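Local coordinates for protein DNA polymerase III, beta subunit (Eubacterium rectale, PDB 3T0P) that probably forms a ring-shaped head-to-tail dimer around DNA that tethers DNA polymerases and other proteins and makes them processive, at residues Pro83-Thr88 with Ser100-Lys105; Thr142-Ala147 with Arg176-Tyr181; Lys153-Glu158 with Val170-His175. One frame throughout, in Å; residues are numbered along the deposited sequence.

Contact 1. Residues Pro83-Thr88 with Ser100-Lys105; sequences PDNDVT and SCEKAK
The open end of a beta hairpin in the N-terminal clamp domain is where these segments meet: T88 on strand 86-91 and S100 on strand 96-101 form an antiparallel hydrogen-bonded pair. Two nearly straight bonds join them, T88 N to S100 O and S100 N to T88 O, each 2.8 Å. Past V87 and C101 the chains part, and a water there gives a proton to D86 O and takes one from E102 N, at the start of a type II' turn from C101 to A104. C101 fills the angle between strand and loop: with SG anti to the backbone N (chi1 -177°), its sulfur lies 3.7 Å from P83 CD, and V87 CG2 packs against it from the strand. E102 runs back over the loop. Its carboxylate lies against P83, E102 CD sitting 3.4 Å from P83 CB as the two side chains pass in opposite directions, while OE2 accepts a bond of 3.2 Å from N85 ND2. OE2 lies in the amide plane of N85 but is met on its anti side, 30° out of the carboxylate plane; amide and carboxylate stand almost perpendicular. The other end of this amide is held too: N85 OD1 takes the D86 backbone N-H at 2.7 Å. A glycine in place of P83 would probably open a gap beside C101 SG and let the E102 carboxylate swing more freely. On the far side of strand 86-91 lies strand 3-7, bonded through V87 and C6, and V87 also packs on helix 8-18. D84 makes a salt bridge to K8. At the ring interface, A104 and K105 pair antiparallel with a strand of the second subunit, continuing the sheet, and K103 NZ makes a salt bridge to D308 of that subunit.

Contact 2. Residues Thr142-Ala147 with Arg176-Tyr181; sequences TIFSIA and RISIRY
The T142-A147 segment, in the connection after helix 132-140, comes closest to strand 176-184 at T142 and S178, their CA atoms 5.5 Å apart; side chains, with no direct backbone bond, join the two. The segment curls back on itself through S145 N to T142 O. S145 OG and S178 OG share a hydrogen bond of 2.6 Å, in which either may be the donor. F144 brings its ring to S178, F144 CZ lying 3.3 Å from S178 OG. This is the central clamp domain, and the connection lies against the large antiparallel sheet that runs on into the C-terminal domain. R176, extended from CG to NE, reaches along it: S145 CB sits over one face of the R176 guanidinium, 3.7 Å above the plane, and R176 NH1 lies at the edge of the F144 ring, 3.4 Å from F144 CD1, with the two planes 47° apart. Salt bridges to D173 through NE and D327 through NH1 hold the guanidinium, while a water accepts from NH2 and donates to I146 O. At the other end, the T142 and R180 side chains cross obliquely, T142 CG2 3.8 Å from R180 CG, and R180 NE bonds to Y359 OH.

Contact 3. Residues Lys153-Glu158 with Val170-His175; sequences KLMTGE and VSLDGH
Apolar packing is led by selenomethionine M155, whose CG meets L172 CD1 at 3.9 Å, the two side chains crossing at about a right angle. With chi2 extended (-168°), M155 SE reaches the backbone of the following loop, 3.6 Å from D173 C and 4.0 Å from G174 N. Among the polar contacts, one water stands in for direct backbone bonding: it accepts from L172 N at 2.8 Å and lies within bonding distance of M155 O and G157 O. The segments belong to a beta hairpin of the central clamp domain, strands 157-163 and 166-172, at the end where the strands separate; further in, V170 bonds with L159. Closer to the strands, E158 CA makes a CA-H...O contact of 3.3 Å with V170 O. The E158 side chain, extended beyond CG, sets OE2 3.3 Å from S171 CB, while OE1 is hydrogen-bonded to T142 OG1. S171 OG turns to T142 O and S145 OG. Within the loop after the strand, D173 OD1 accepts from H175 N, which lies above the carboxylate plane (37° out of it), making an Asx turn. G174 has phi 101°, where a CB would jam against the preceding carbonyl oxygen.

How the contacts relate
Contact 1 comes first along the chain, in the N-terminal domain, and stands apart: its centre is about 46 Å from that of contact 2 and 47 Å from that of contact 3. Contacts 2 and 3 both lie in the central domain, their centres about 7 Å apart, and the residues of contact 3 fall between the two segments of contact 2 in sequence. They share one antiparallel sheet, in which strands 166-172 and 176-184 are neighbours, and they touch through S171. Contact 1 takes part in the dimer interface, whereas the other two fasten loops to a sheet that spans the central and C-terminal domains.

Contact 1. Residues Pro83-Thr88 with Ser100-Lys105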
ATOM      1  N   PRO B  83     -12.084 -19.792  10.380  1.00 44.19           N
ATOM      2  CA  PRO B  83     -12.238 -19.299  11.769  1.00 43.85           C
ATOM      3  C   PRO B  83     -11.014 -19.678  12.629  1.00 48.80           C
ATOM      4  O   PRO B  83     -10.234 -20.572  12.256  1.00 46.93           O
ATOM      5  CB  PRO B  83     -13.503 -20.028  12.273  1.00 45.85           C
ATOM      6  CG  PRO B  83     -14.132 -20.661  11.092  1.00 50.57           C
ATOM      7  CD  PRO B  83     -13.093 -20.825  10.045  1.00 46.26           C
ATOM      8  N   ASP B  84     -10.854 -19.023  13.788  1.00 47.80           N
ATOM      9  CA  ASP B  84      -9.715 -19.249  14.685  1.00 48.27           C
ATOM     10  C   ASP B  84      -9.993 -20.415  15.598  1.00 57.10           C
ATOM     11  O   ASP B  84     -10.299 -20.239  16.770  1.00 62.54           O
ATOM     12  CB  ASP B  84      -9.411 -17.974  15.484  1.00 50.21           C
ATOM     13  CG  ASP B  84      -8.873 -16.839  14.627  1.00 61.74           C
ATOM     14  OD1 ASP B  84      -8.673 -17.048  13.404  1.00 61.88           O
ATOM     15  OD2 ASP B  84      -8.592 -15.774  15.177  1.00 70.54           O
ATOM     16  N   ASN B  85      -9.970 -21.601  15.031  1.00 50.03           N
ATOM     17  CA  ASN B  85     -10.260 -22.850  15.705  1.00 49.44           C
ATOM     18  C   ASN B  85      -9.350 -23.915  15.131  1.00 50.06           C
ATOM     19  O   ASN B  85      -8.422 -23.570  14.405  1.00 50.37           O
ATOM     20  CB  ASN B  85     -11.722 -23.204  15.529  1.00 51.31           C
ATOM     21  CG  ASN B  85     -12.293 -24.007  16.687  1.00 85.73           C
ATOM     22  OD1 ASN B  85     -11.700 -24.993  17.169  1.00 72.64           O
ATOM     23  ND2 ASN B  85     -13.469 -23.608  17.153  1.00 80.82           N
ATOM     24  N   ASP B  86      -9.554 -25.181  15.472  1.00 44.82           N
ATOM     25  CA  ASP B  86      -8.712 -26.249  14.945  1.00 44.76           C
ATOM     26  C   ASP B  86      -9.094 -26.557  13.530  1.00 48.11           C
ATOM     27  O   ASP B  86     -10.272 -26.609  13.184  1.00 48.11           O
ATOM     28  CB  ASP B  86      -8.810 -27.502  15.797  1.00 47.63           C
ATOM     29  CG  ASP B  86      -8.168 -27.345  17.151  1.00 58.62           C
ATOM     30  OD1 ASP B  86      -7.302 -26.432  17.309  1.00 56.09           O
ATOM     31  OD2 ASP B  86      -8.501 -28.136  18.046  1.00 66.16           O
ATOM     32  N   VAL B  87      -8.091 -26.710  12.705  1.00 43.31           N
ATOM     33  CA  VAL B  87      -8.263 -26.996  11.296  1.00 42.73           C
ATOM     34  C   VAL B  87      -7.933 -28.463  11.069  1.00 45.88           C
ATOM     35  O   VAL B  87      -6.860 -28.918  11.465  1.00 45.40           O
ATOM     36  CB  VAL B  87      -7.374 -26.063  10.435  1.00 45.51           C
ATOM     37  CG1 VAL B  87      -7.478 -26.417   8.956  1.00 45.34           C
ATOM     38  CG2 VAL B  87      -7.738 -24.595  10.667  1.00 44.83           C
ATOM     39  N   THR B  88      -8.841 -29.188  10.416  1.00 40.93           N
ATOM     40  CA  THR B  88      -8.579 -30.562  10.039  1.00 42.50           C
ATOM     41  C   THR B  88      -8.279 -30.576   8.543  1.00 46.60           C
ATOM     42  O   THR B  88      -8.979 -29.943   7.739  1.00 44.48           O
ATOM     43  CB  THR B  88      -9.755 -31.483  10.431  1.00 51.44           C
ATOM     44  OG1 THR B  88      -9.943 -31.359  11.839  1.00 53.78           O
ATOM     45  CG2 THR B  88      -9.500 -32.951  10.081  1.00 49.76           C
ATOM     46  N   SER B 100     -11.307 -28.582   6.954  1.00 42.07           N
ATOM     47  CA  SER B 100     -12.505 -28.263   7.720  1.00 42.81           C
ATOM     48  C   SER B 100     -12.165 -27.562   9.033  1.00 46.69           C
ATOM     49  O   SER B 100     -11.097 -27.760   9.596  1.00 45.01           O
ATOM     50  CB  SER B 100     -13.365 -29.509   7.943  1.00 43.93           C
ATOM     51  OG  SER B 100     -12.801 -30.357   8.917  1.00 53.22           O
ATOM     52  N   CYS B 101     -13.044 -26.666   9.453  1.00 44.66           N
ATOM     53  CA  CYS B 101     -12.855 -25.854  10.651  1.00 45.78           C
ATOM     54  C   CYS B 101     -14.206 -25.364  11.088  1.00 51.86           C
ATOM     55  O   CYS B 101     -14.875 -24.713  10.297  1.00 52.24           O
ATOM     56  CB  CYS B 101     -11.911 -24.685  10.357  1.00 45.80           C
ATOM     57  SG  CYS B 101     -11.536 -23.666  11.795  1.00 49.60           S
ATOM     58  N   GLU B 102     -14.599 -25.647  12.346  1.00 50.20           N
ATOM     59  CA  GLU B 102     -15.892 -25.285  12.933  1.00 50.55           C
ATOM     60  C   GLU B 102     -16.978 -25.900  12.052  1.00 52.99           C
ATOM     61  O   GLU B 102     -16.932 -27.111  11.837  1.00 52.46           O
ATOM     62  CB  GLU B 102     -16.071 -23.753  13.127  1.00 51.78           C
ATOM     63  CG  GLU B 102     -15.130 -23.163  14.173  1.00 65.11           C
ATOM     64  CD  GLU B 102     -15.316 -21.715  14.599  1.00 89.57           C
ATOM     65  OE1 GLU B 102     -16.304 -21.071  14.168  1.00 84.22           O
ATOM     66  OE2 GLU B 102     -14.444 -21.215  15.351  1.00 80.05           O
ATOM     67  N   LYS B 103     -17.854 -25.075  11.444  1.00 47.39           N
ATOM     68  CA  LYS B 103     -18.924 -25.578  10.573  1.00 47.46           C
ATOM     69  C   LYS B 103     -18.639 -25.323   9.069  1.00 50.54           C
ATOM     70  O   LYS B 103     -19.548 -25.416   8.243  1.00 51.78           O
ATOM     71  CB  LYS B 103     -20.268 -24.943  10.959  1.00 49.29           C
ATOM     72  CG  LYS B 103     -20.818 -25.383  12.308  1.00 59.12           C
ATOM     73  CD  LYS B 103     -22.268 -24.938  12.446  1.00 72.95           C
ATOM     74  CE  LYS B 103     -22.687 -24.707  13.874  1.00 88.75           C
ATOM     75  NZ  LYS B 103     -23.141 -23.308  14.083  1.00101.64           N
ATOM     76  N   ALA B 104     -17.394 -24.983   8.731  1.00 45.06           N
ATOM     77  CA  ALA B 104     -16.973 -24.695   7.368  1.00 43.55           C
ATOM     78  C   ALA B 104     -16.110 -25.823   6.819  1.00 49.01           C
ATOM     79  O   ALA B 104     -15.333 -26.451   7.551  1.00 51.03           O
ATOM     80  CB  ALA B 104     -16.227 -23.377   7.331  1.00 42.73           C
ATOM     81  N   LYS B 105     -16.249 -26.080   5.520  1.00 43.84           N
ATOM     82  CA  LYS B 105     -15.582 -27.177   4.848  1.00 43.55           C
ATOM     83  C   LYS B 105     -15.203 -26.792   3.415  1.00 45.50           C
ATOM     84  O   LYS B 105     -16.031 -26.245   2.692  1.00 44.60           O
ATOM     85  CB  LYS B 105     -16.568 -28.371   4.861  1.00 47.57           C
ATOM     86  CG  LYS B 105     -16.012 -29.715   4.489  1.00 59.77           C
ATOM     87  CD  LYS B 105     -17.089 -30.781   4.665  1.00 75.18           C
ATOM     88  CE  LYS B 105     -17.556 -31.420   3.370  1.00 91.45           C
ATOM     89  NZ  LYS B 105     -18.458 -30.529   2.588  1.00 95.99           N
TER
HETATM   90  O   HOH W   1     -12.774 -26.810  14.203  1.00 50.69           O

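Contact 2. Residues Thr142-Ala147 with Arg176-Tyr181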
ATOM      1  N   THR B 142      22.652  -3.278   2.774  1.00 40.22           N
ATOM      2  CA  THR B 142      23.449  -3.647   1.601  1.00 41.27           C
ATOM      3  C   THR B 142      22.653  -4.146   0.392  1.00 45.51           C
ATOM      4  O   THR B 142      23.163  -4.063  -0.726  1.00 47.58           O
ATOM      5  CB  THR B 142      24.475  -4.773   1.964  1.00 47.58           C
ATOM      6  OG1 THR B 142      23.769  -5.910   2.460  1.00 44.41           O
ATOM      7  CG2 THR B 142      25.502  -4.344   2.976  1.00 45.25           C
ATOM      8  N   ILE B 143      21.481  -4.741   0.599  1.00 41.09           N
ATOM      9  CA  ILE B 143      20.697  -5.393  -0.468  1.00 41.00           C
ATOM     10  C   ILE B 143      20.337  -4.484  -1.663  1.00 46.79           C
ATOM     11  O   ILE B 143      20.216  -4.985  -2.785  1.00 47.08           O
ATOM     12  CB  ILE B 143      19.432  -6.107   0.091  1.00 43.34           C
ATOM     13  CG1 ILE B 143      19.004  -7.302  -0.798  1.00 44.33           C
ATOM     14  CG2 ILE B 143      18.255  -5.140   0.360  1.00 41.38           C
ATOM     15  CD1 ILE B 143      19.991  -8.403  -0.889  1.00 44.99           C
ATOM     16  N   PHE B 144      20.188  -3.173  -1.437  1.00 44.49           N
ATOM     17  CA  PHE B 144      19.787  -2.227  -2.469  1.00 43.37           C
ATOM     18  C   PHE B 144      20.798  -2.094  -3.611  1.00 49.84           C
ATOM     19  O   PHE B 144      20.419  -1.570  -4.654  1.00 51.70           O
ATOM     20  CB  PHE B 144      19.546  -0.846  -1.844  1.00 43.74           C
ATOM     21  CG  PHE B 144      20.778  -0.229  -1.240  1.00 44.00           C
ATOM     22  CD1 PHE B 144      21.703   0.434  -2.036  1.00 45.91           C
ATOM     23  CD2 PHE B 144      21.032  -0.338   0.121  1.00 44.90           C
ATOM     24  CE1 PHE B 144      22.867   0.969  -1.488  1.00 46.03           C
ATOM     25  CE2 PHE B 144      22.203   0.193   0.665  1.00 46.53           C
ATOM     26  CZ  PHE B 144      23.094   0.870  -0.137  1.00 44.67           C
ATOM     27  N   SER B 145      22.080  -2.494  -3.416  1.00 45.36           N
ATOM     28  CA  SER B 145      23.071  -2.272  -4.469  1.00 44.81           C
ATOM     29  C   SER B 145      23.538  -3.551  -5.179  1.00 49.97           C
ATOM     30  O   SER B 145      24.585  -3.543  -5.811  1.00 49.94           O
ATOM     31  CB  SER B 145      24.257  -1.463  -3.959  1.00 45.75           C
ATOM     32  OG  SER B 145      24.763  -1.981  -2.750  1.00 50.90           O
ATOM     33  N   ILE B 146      22.711  -4.606  -5.172  1.00 46.09           N
ATOM     34  CA  ILE B 146      22.945  -5.801  -5.985  1.00 47.08           C
ATOM     35  C   ILE B 146      22.480  -5.442  -7.423  1.00 54.44           C
ATOM     36  O   ILE B 146      21.658  -4.533  -7.570  1.00 53.88           O
ATOM     37  CB  ILE B 146      22.223  -7.061  -5.415  1.00 49.29           C
ATOM     38  CG1 ILE B 146      20.675  -6.897  -5.450  1.00 49.80           C
ATOM     39  CG2 ILE B 146      22.752  -7.433  -4.017  1.00 48.79           C
ATOM     40  CD1 ILE B 146      19.851  -8.181  -5.161  1.00 58.71           C
ATOM     41  N   ALA B 147      22.968  -6.129  -8.466  1.00 54.76           N
ATOM     42  CA  ALA B 147      22.533  -5.793  -9.827  1.00 56.87           C
ATOM     43  C   ALA B 147      21.044  -6.105 -10.047  1.00 67.98           C
ATOM     44  O   ALA B 147      20.532  -7.090  -9.520  1.00 66.90           O
ATOM     45  CB  ALA B 147      23.376  -6.512 -10.855  1.00 58.69           C
ATOM     46  N   ARG B 176      28.427   1.125  -7.893  1.00 46.52           N
ATOM     47  CA  ARG B 176      28.600   1.370  -6.462  1.00 44.37           C
ATOM     48  C   ARG B 176      28.912   0.097  -5.711  1.00 48.88           C
ATOM     49  O   ARG B 176      28.668  -0.994  -6.224  1.00 48.89           O
ATOM     50  CB  ARG B 176      27.328   1.990  -5.877  1.00 40.84           C
ATOM     51  CG  ARG B 176      26.117   1.087  -6.007  1.00 41.40           C
ATOM     52  CD  ARG B 176      24.905   1.922  -6.107  1.00 44.99           C
ATOM     53  NE  ARG B 176      23.747   1.181  -6.590  1.00 44.03           N
ATOM     54  CZ  ARG B 176      22.546   1.275  -6.046  1.00 51.39           C
ATOM     55  NH1 ARG B 176      22.360   2.016  -4.965  1.00 47.33           N
ATOM     56  NH2 ARG B 176      21.526   0.600  -6.557  1.00 44.56           N
ATOM     57  N   ILE B 177      29.415   0.243  -4.479  1.00 44.56           N
ATOM     58  CA  ILE B 177      29.762  -0.859  -3.597  1.00 43.39           C
ATOM     59  C   ILE B 177      29.270  -0.504  -2.201  1.00 46.65           C
ATOM     60  O   ILE B 177      29.513   0.601  -1.710  1.00 43.44           O
ATOM     61  CB  ILE B 177      31.293  -1.210  -3.623  1.00 46.93           C
ATOM     62  CG1 ILE B 177      31.846  -1.383  -5.071  1.00 46.64           C
ATOM     63  CG2 ILE B 177      31.596  -2.469  -2.766  1.00 48.22           C
ATOM     64  CD1 ILE B 177      33.401  -1.627  -5.168  1.00 49.92           C
ATOM     65  N   SER B 178      28.546  -1.440  -1.578  1.00 44.00           N
ATOM     66  CA  SER B 178      28.078  -1.323  -0.200  1.00 42.64           C
ATOM     67  C   SER B 178      28.762  -2.385   0.621  1.00 47.00           C
ATOM     68  O   SER B 178      28.679  -3.565   0.278  1.00 46.82           O
ATOM     69  CB  SER B 178      26.571  -1.474  -0.120  1.00 43.19           C
ATOM     70  OG  SER B 178      25.952  -0.500  -0.930  1.00 47.88           O
ATOM     71  N   ILE B 179      29.485  -1.970   1.657  1.00 43.65           N
ATOM     72  CA  ILE B 179      30.227  -2.874   2.540  1.00 44.64           C
ATOM     73  C   ILE B 179      29.867  -2.587   3.986  1.00 47.75           C
ATOM     74  O   ILE B 179      30.016  -1.457   4.458  1.00 46.83           O
ATOM     75  CB  ILE B 179      31.777  -2.793   2.349  1.00 48.88           C
ATOM     76  CG1 ILE B 179      32.180  -2.830   0.867  1.00 49.90           C
ATOM     77  CG2 ILE B 179      32.496  -3.899   3.148  1.00 50.97           C
ATOM     78  CD1 ILE B 179      33.594  -2.354   0.587  1.00 58.67           C
ATOM     79  N   ARG B 180      29.457  -3.633   4.696  1.00 44.39           N
ATOM     80  CA  ARG B 180      29.188  -3.573   6.120  1.00 43.27           C
ATOM     81  C   ARG B 180      30.119  -4.510   6.863  1.00 47.86           C
ATOM     82  O   ARG B 180      30.429  -5.590   6.381  1.00 47.78           O
ATOM     83  CB  ARG B 180      27.735  -3.897   6.411  1.00 42.30           C
ATOM     84  CG  ARG B 180      26.778  -2.710   6.174  1.00 42.72           C
ATOM     85  CD  ARG B 180      26.887  -1.717   7.309  1.00 42.25           C
ATOM     86  NE  ARG B 180      26.074  -0.530   7.069  1.00 47.03           N
ATOM     87  CZ  ARG B 180      25.763   0.363   8.000  1.00 59.32           C
ATOM     88  NH1 ARG B 180      26.189   0.205   9.253  1.00 40.86           N
ATOM     89  NH2 ARG B 180      24.988   1.401   7.701  1.00 41.29           N
ATOM     90  N   TYR B 181      30.618  -4.057   8.008  1.00 46.63           N
ATOM     91  CA  TYR B 181      31.491  -4.819   8.892  1.00 48.07           C
ATOM     92  C   TYR B 181      30.796  -5.070  10.200  1.00 52.21           C
ATOM     93  O   TYR B 181      30.099  -4.186  10.720  1.00 49.52           O
ATOM     94  CB  TYR B 181      32.805  -4.090   9.144  1.00 51.29           C
ATOM     95  CG  TYR B 181      33.649  -3.895   7.909  1.00 55.16           C
ATOM     96  CD1 TYR B 181      33.606  -2.704   7.195  1.00 57.67           C
ATOM     97  CD2 TYR B 181      34.564  -4.863   7.509  1.00 56.86           C
ATOM     98  CE1 TYR B 181      34.419  -2.500   6.075  1.00 62.26           C
ATOM     99  CE2 TYR B 181      35.390  -4.667   6.401  1.00 58.34           C
ATOM    100  CZ  TYR B 181      35.297  -3.494   5.670  1.00 69.37           C
ATOM    101  OH  TYR B 181      36.090  -3.310   4.561  1.00 73.80           O
TER
HETATM  102  O   HOH W   2      21.523  -1.860  -8.257  1.00 52.14           O

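Contact 3. Residues Lys153-Glu158 with Val170-His175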
ATOM      1  N   LYS B 153      26.095 -13.053 -12.783  1.00 63.93           N
ATOM      2  CA  LYS B 153      25.447 -13.814 -11.714  1.00 61.46           C
ATOM      3  C   LYS B 153      25.949 -13.403 -10.322  1.00 61.44           C
ATOM      4  O   LYS B 153      25.135 -13.237  -9.426  1.00 58.11           O
ATOM      5  CB  LYS B 153      25.624 -15.326 -11.937  1.00 65.37           C
ATOM      6  CG  LYS B 153      24.622 -16.184 -11.166  1.00 86.59           C
ATOM      7  N   LEU B 154      27.260 -13.197 -10.150  1.00 58.92           N
ATOM      8  CA  LEU B 154      27.852 -12.809  -8.864  1.00 57.73           C
ATOM      9  C   LEU B 154      27.336 -11.450  -8.349  1.00 58.60           C
ATOM     10  O   LEU B 154      27.137 -11.285  -7.144  1.00 56.39           O
ATOM     11  CB  LEU B 154      29.374 -12.789  -8.972  1.00 59.05           C
ATOM     12  CG  LEU B 154      30.022 -14.176  -9.044  1.00 65.23           C
ATOM     13  CD1 LEU B 154      31.400 -14.098  -9.632  1.00 67.03           C
ATOM     14  CD2 LEU B 154      30.028 -14.869  -7.675  1.00 65.71           C
HETATM   15  N   MSE B 155      27.075 -10.508  -9.255  1.00 54.11           N
HETATM   16  CA  MSE B 155      26.542  -9.182  -8.901  1.00 51.95           C
HETATM   17  C   MSE B 155      25.121  -9.249  -8.385  1.00 54.31           C
HETATM   18  O   MSE B 155      24.697  -8.307  -7.718  1.00 53.11           O
HETATM   19  CB  MSE B 155      26.583  -8.246 -10.093  1.00 53.39           C
HETATM   20  CG  MSE B 155      27.953  -7.722 -10.360  1.00 60.01           C
HETATM   21 SE   MSE B 155      27.971  -6.263 -11.637  0.75 66.69          SE
HETATM   22  CE  MSE B 155      26.496  -6.663 -12.942  1.00 63.37           C
ATOM     23  N   THR B 156      24.385 -10.348  -8.680  1.00 52.28           N
ATOM     24  CA  THR B 156      22.996 -10.545  -8.205  1.00 50.90           C
ATOM     25  C   THR B 156      22.980 -11.077  -6.767  1.00 53.76           C
ATOM     26  O   THR B 156      21.928 -11.121  -6.148  1.00 53.82           O
ATOM     27  CB  THR B 156      22.190 -11.447  -9.140  1.00 56.39           C
ATOM     28  OG1 THR B 156      22.720 -12.768  -9.091  1.00 61.99           O
ATOM     29  CG2 THR B 156      22.184 -10.945 -10.572  1.00 51.60           C
ATOM     30  N   GLY B 157      24.139 -11.452  -6.242  1.00 50.42           N
ATOM     31  CA  GLY B 157      24.234 -11.913  -4.868  1.00 50.16           C
ATOM     32  C   GLY B 157      24.995 -10.969  -3.963  1.00 55.28           C
ATOM     33  O   GLY B 157      25.410  -9.889  -4.385  1.00 54.60           O
ATOM     34  N   GLU B 158      25.145 -11.361  -2.694  1.00 51.41           N
ATOM     35  CA  GLU B 158      25.937 -10.636  -1.715  1.00 49.70           C
ATOM     36  C   GLU B 158      27.048 -11.509  -1.205  1.00 53.50           C
ATOM     37  O   GLU B 158      26.800 -12.663  -0.837  1.00 52.61           O
ATOM     38  CB  GLU B 158      25.108 -10.148  -0.540  1.00 49.55           C
ATOM     39  CG  GLU B 158      24.053  -9.150  -0.949  1.00 59.79           C
ATOM     40  CD  GLU B 158      23.661  -8.126   0.091  1.00 77.43           C
ATOM     41  OE1 GLU B 158      23.619  -8.440   1.301  1.00 65.55           O
ATOM     42  OE2 GLU B 158      23.373  -6.989  -0.329  1.00 83.79           O
ATOM     43  N   VAL B 170      29.084  -7.661   1.427  1.00 46.56           N
ATOM     44  CA  VAL B 170      29.377  -6.821   0.254  1.00 46.05           C
ATOM     45  C   VAL B 170      28.350  -7.045  -0.848  1.00 49.44           C
ATOM     46  O   VAL B 170      28.021  -8.186  -1.160  1.00 49.24           O
ATOM     47  CB  VAL B 170      30.819  -7.090  -0.300  1.00 49.61           C
ATOM     48  CG1 VAL B 170      31.177  -6.171  -1.464  1.00 49.53           C
ATOM     49  CG2 VAL B 170      31.878  -6.991   0.784  1.00 49.85           C
ATOM     50  N   SER B 171      27.886  -5.946  -1.465  1.00 43.82           N
ATOM     51  CA  SER B 171      27.080  -5.943  -2.679  1.00 42.67           C
ATOM     52  C   SER B 171      27.633  -4.878  -3.629  1.00 50.06           C
ATOM     53  O   SER B 171      28.223  -3.890  -3.181  1.00 50.50           O
ATOM     54  CB  SER B 171      25.612  -5.713  -2.394  1.00 42.38           C
ATOM     55  OG  SER B 171      25.415  -4.441  -1.809  1.00 50.43           O
ATOM     56  N   LEU B 172      27.501  -5.109  -4.937  1.00 46.87           N
ATOM     57  CA  LEU B 172      27.951  -4.189  -5.964  1.00 47.24           C
ATOM     58  C   LEU B 172      27.178  -4.441  -7.255  1.00 51.84           C
ATOM     59  O   LEU B 172      26.716  -5.547  -7.498  1.00 51.56           O
ATOM     60  CB  LEU B 172      29.487  -4.239  -6.184  1.00 48.44           C
ATOM     61  CG  LEU B 172      30.136  -5.506  -6.744  1.00 54.22           C
ATOM     62  CD1 LEU B 172      30.266  -5.444  -8.268  1.00 54.73           C
ATOM     63  CD2 LEU B 172      31.533  -5.664  -6.192  1.00 56.98           C
ATOM     64  N   ASP B 173      27.016  -3.407  -8.069  1.00 50.75           N
ATOM     65  CA  ASP B 173      26.269  -3.532  -9.318  1.00 50.65           C
ATOM     66  C   ASP B 173      27.052  -2.955 -10.513  1.00 55.40           C
ATOM     67  O   ASP B 173      26.522  -2.903 -11.618  1.00 56.87           O
ATOM     68  CB  ASP B 173      24.900  -2.853  -9.166  1.00 50.65           C
ATOM     69  CG  ASP B 173      24.951  -1.365  -8.837  1.00 59.19           C
ATOM     70  OD1 ASP B 173      26.077  -0.806  -8.754  1.00 60.99           O
ATOM     71  OD2 ASP B 173      23.868  -0.749  -8.693  1.00 60.03           O
ATOM     72  N   GLY B 174      28.292  -2.540 -10.276  1.00 52.96           N
ATOM     73  CA  GLY B 174      29.154  -1.938 -11.294  1.00 53.97           C
ATOM     74  C   GLY B 174      29.242  -0.426 -11.225  1.00 59.56           C
ATOM     75  O   GLY B 174      30.135   0.164 -11.839  1.00 61.87           O
ATOM     76  N   HIS B 175      28.327   0.213 -10.468  1.00 55.16           N
ATOM     77  CA  HIS B 175      28.239   1.661 -10.265  1.00 54.85           C
ATOM     78  C   HIS B 175      28.513   2.071  -8.827  1.00 53.82           C
ATOM     79  O   HIS B 175      28.745   3.249  -8.565  1.00 53.81           O
ATOM     80  CB  HIS B 175      26.846   2.150 -10.653  1.00 56.38           C
ATOM     81  CG  HIS B 175      26.530   1.897 -12.084  1.00 62.04           C
ATOM     82  ND1 HIS B 175      25.664   0.887 -12.459  1.00 64.74           N
ATOM     83  CD2 HIS B 175      27.023   2.491 -13.193  1.00 65.59           C
ATOM     84  CE1 HIS B 175      25.629   0.923 -13.779  1.00 65.46           C
ATOM     85  NE2 HIS B 175      26.438   1.867 -14.265  1.00 66.39           N
TER
HETATM   86  O   HOH W   3      26.518  -7.702  -5.480  1.00 57.10           O